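Local structure of hypothetical protein TTHA0179 (Thermus thermophilus, 2DPW) at residues 93-98 with 219-224. The protein is of uncharacterised function but, as a MobA-like member of the GT-A clan, probably acts as a nucleotidyltransferase. Numbering follows the deposited sequence.
Sequences DIPHLT and EVGVDV
Glu219 meets Thr98 at the start of 219-224: the Thr98 OG1 hydroxyl donates to Glu219 OE2 over 3.1 Å, using the carboxylate's anti lone pair, with the two side chains crossing at about a right angle. Glu219 CB lies against His96 O; chi1 (51°) sets CG between the backbone N and carbonyl carbon, and the bend at chi2 (-89°) then turns the carboxylate to Thr98. OG1 also accepts from Ala101 N, so Glu219 holds the residue that caps helix 99-108; Arg127 makes a long, weak ion pair with OE2. Cut back to an alanine, Glu219 would keep its CB on the His96 carbonyl but is likely to leave the Thr98 hydroxyl without this acceptor and a gap where CG and the carboxylate had been. Val220 faces away, but its carbonyl, with the Gly221 backbone, lies along Ile94. The Ile94 CG2 methyl reaches 3.8 Å from Val222 O, the same oxygen that sits in the plane of the His96 ring, at its edge. At Asp223 two carboxylates run side by side, their planes 49° apart and Asp93 OD2 3.3 Å from Asp223 OD2. Lys24 bridges to Asp93 OD2, Arg133 to Asp223 OD1, Thr91 bonds Asp93 OD1, and Asp225 joins the acidic cluster, which probably lines the nucleotide and metal pocket, as in MobA-like relatives. Val224 closes the contact twice: its N donates to Asp93 O (3.1 Å), and its CG2 packs on Pro95 CG at 3.5 Å. The buried contact thus ties the turn between strand 86-91 and helix 99-108 to the loop between strand 210-214 and helix 227-230. Pro95 and Leu97 lean on helix 35-44, Ile94 and Val220 both touch Leu148 of strand 148-152, and Val224 rests against helix 227-230.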
ATOM      1  N   ASP A  93       5.072  -1.167  -7.412  1.00 31.17           N
ATOM      2  CA  ASP A  93       5.006  -0.157  -8.467  1.00 37.02           C
ATOM      3  C   ASP A  93       5.115   1.294  -8.008  1.00 44.18           C
ATOM      4  O   ASP A  93       4.537   2.196  -8.616  1.00 39.71           O
ATOM      5  CB  ASP A  93       3.721  -0.331  -9.267  1.00 41.01           C
ATOM      6  CG  ASP A  93       2.499   0.055  -8.481  1.00 48.37           C
ATOM      7  OD1 ASP A  93       2.528  -0.095  -7.239  1.00 44.15           O
ATOM      8  OD2 ASP A  93       1.511   0.498  -9.108  1.00 61.80           O
ATOM      9  N   ILE A  94       5.837   1.515  -6.917  1.00 40.98           N
ATOM     10  CA  ILE A  94       6.053   2.861  -6.421  1.00 41.57           C
ATOM     11  C   ILE A  94       7.566   3.002  -6.369  1.00 46.94           C
ATOM     12  O   ILE A  94       8.166   2.995  -5.299  1.00 52.94           O
ATOM     13  CB  ILE A  94       5.443   3.080  -5.013  1.00 42.76           C
ATOM     14  CG1 ILE A  94       5.615   1.822  -4.148  1.00 35.84           C
ATOM     15  CG2 ILE A  94       3.979   3.508  -5.152  1.00 24.27           C
ATOM     16  CD1 ILE A  94       5.258   2.021  -2.666  1.00 20.17           C
ATOM     17  N   PRO A  95       8.199   3.124  -7.547  1.00 42.63           N
ATOM     18  CA  PRO A  95       9.642   3.264  -7.749  1.00 44.53           C
ATOM     19  C   PRO A  95      10.283   4.514  -7.138  1.00 46.02           C
ATOM     20  O   PRO A  95      11.507   4.584  -7.021  1.00 47.13           O
ATOM     21  CB  PRO A  95       9.768   3.234  -9.268  1.00 42.91           C
ATOM     22  CG  PRO A  95       8.538   3.947  -9.695  1.00 45.26           C
ATOM     23  CD  PRO A  95       7.491   3.290  -8.830  1.00 45.02           C
ATOM     24  N   HIS A  96       9.466   5.494  -6.759  1.00 37.09           N
ATOM     25  CA  HIS A  96       9.983   6.714  -6.159  1.00 41.93           C
ATOM     26  C   HIS A  96      10.148   6.561  -4.655  1.00 45.30           C
ATOM     27  O   HIS A  96      10.642   7.471  -3.987  1.00 43.31           O
ATOM     28  CB  HIS A  96       9.049   7.895  -6.427  1.00 51.20           C
ATOM     29  CG  HIS A  96       8.879   8.216  -7.876  1.00 55.41           C
ATOM     30  ND1 HIS A  96       7.768   7.837  -8.599  1.00 51.27           N
ATOM     31  CD2 HIS A  96       9.688   8.867  -8.746  1.00 52.76           C
ATOM     32  CE1 HIS A  96       7.898   8.240  -9.847  1.00 51.59           C
ATOM     33  NE2 HIS A  96       9.057   8.868  -9.963  1.00 63.26           N
ATOM     34  N   LEU A  97       9.724   5.417  -4.124  1.00 44.28           N
ATOM     35  CA  LEU A  97       9.820   5.165  -2.694  1.00 44.52           C
ATOM     36  C   LEU A  97      11.247   5.363  -2.178  1.00 50.56           C
ATOM     37  O   LEU A  97      12.205   4.844  -2.751  1.00 49.27           O
ATOM     38  CB  LEU A  97       9.341   3.748  -2.360  1.00 41.91           C
ATOM     39  CG  LEU A  97       9.257   3.421  -0.855  1.00 41.85           C
ATOM     40  CD1 LEU A  97       8.068   4.129  -0.228  1.00 30.77           C
ATOM     41  CD2 LEU A  97       9.134   1.918  -0.661  1.00 43.02           C
ATOM     42  N   THR A  98      11.369   6.111  -1.083  1.00 55.34           N
ATOM     43  CA  THR A  98      12.657   6.410  -0.463  1.00 43.23           C
ATOM     44  C   THR A  98      12.737   5.898   0.967  1.00 44.91           C
ATOM     45  O   THR A  98      11.718   5.685   1.619  1.00 51.67           O
ATOM     46  CB  THR A  98      12.905   7.919  -0.408  1.00 33.14           C
ATOM     47  OG1 THR A  98      11.938   8.526   0.450  1.00 33.26           O
ATOM     48  CG2 THR A  98      12.779   8.518  -1.760  1.00 23.20           C
ATOM     49  N   GLU A 219       5.926   9.905  -2.333  1.00 54.28           N
ATOM     50  CA  GLU A 219       6.490   8.756  -3.048  1.00 50.28           C
ATOM     51  C   GLU A 219       5.881   7.488  -2.466  1.00 49.67           C
ATOM     52  O   GLU A 219       6.051   6.391  -3.002  1.00 55.36           O
ATOM     53  CB  GLU A 219       8.019   8.709  -2.911  1.00 45.84           C
ATOM     54  CG  GLU A 219       8.540   8.811  -1.496  1.00 42.56           C
ATOM     55  CD  GLU A 219       8.765  10.248  -1.056  1.00 49.81           C
ATOM     56  OE1 GLU A 219       7.833  11.075  -1.169  1.00 53.93           O
ATOM     57  OE2 GLU A 219       9.883  10.552  -0.590  1.00 53.68           O
ATOM     58  N   VAL A 220       5.161   7.668  -1.364  1.00 38.33           N
ATOM     59  CA  VAL A 220       4.493   6.587  -0.677  1.00 37.29           C
ATOM     60  C   VAL A 220       3.248   6.140  -1.440  1.00 38.90           C
ATOM     61  O   VAL A 220       2.723   5.051  -1.206  1.00 40.64           O
ATOM     62  CB  VAL A 220       4.080   7.035   0.734  1.00 37.31           C
ATOM     63  CG1 VAL A 220       2.653   7.551   0.740  1.00 36.73           C
ATOM     64  CG2 VAL A 220       4.219   5.910   1.680  1.00 45.26           C
ATOM     65  N   GLY A 221       2.785   6.980  -2.359  1.00 33.25           N
ATOM     66  CA  GLY A 221       1.585   6.648  -3.110  1.00 47.90           C
ATOM     67  C   GLY A 221       1.596   6.867  -4.613  1.00 50.69           C
ATOM     68  O   GLY A 221       0.760   6.311  -5.319  1.00 55.48           O
ATOM     69  N   VAL A 222       2.526   7.674  -5.113  1.00 60.18           N
ATOM     70  CA  VAL A 222       2.598   7.924  -6.551  1.00 53.54           C
ATOM     71  C   VAL A 222       3.202   6.726  -7.263  1.00 49.04           C
ATOM     72  O   VAL A 222       4.426   6.552  -7.307  1.00 50.21           O
ATOM     73  CB  VAL A 222       3.454   9.160  -6.879  1.00 51.62           C
ATOM     74  CG1 VAL A 222       3.415   9.419  -8.371  1.00 59.98           C
ATOM     75  CG2 VAL A 222       2.945  10.365  -6.126  1.00 51.89           C
ATOM     76  N   ASP A 223       2.332   5.897  -7.818  1.00 48.12           N
ATOM     77  CA  ASP A 223       2.766   4.710  -8.532  1.00 57.66           C
ATOM     78  C   ASP A 223       2.906   5.000 -10.022  1.00 53.48           C
ATOM     79  O   ASP A 223       2.677   6.119 -10.473  1.00 56.07           O
ATOM     80  CB  ASP A 223       1.754   3.587  -8.322  1.00 63.95           C
ATOM     81  CG  ASP A 223       0.376   3.954  -8.828  1.00 69.77           C
ATOM     82  OD1 ASP A 223      -0.211   4.923  -8.303  1.00 72.08           O
ATOM     83  OD2 ASP A 223      -0.117   3.277  -9.756  1.00 70.58           O
ATOM     84  N   VAL A 224       3.290   3.979 -10.776  1.00 53.49           N
ATOM     85  CA  VAL A 224       3.456   4.084 -12.220  1.00 51.65           C
ATOM     86  C   VAL A 224       2.392   3.204 -12.872  1.00 57.08           C
ATOM     87  O   VAL A 224       2.284   2.013 -12.565  1.00 59.50           O
ATOM     88  CB  VAL A 224       4.855   3.598 -12.651  1.00 49.21           C
ATOM     89  CG1 VAL A 224       4.977   3.643 -14.150  1.00 49.05           C
ATOM     90  CG2 VAL A 224       5.930   4.453 -12.001  1.00 41.35           C
TER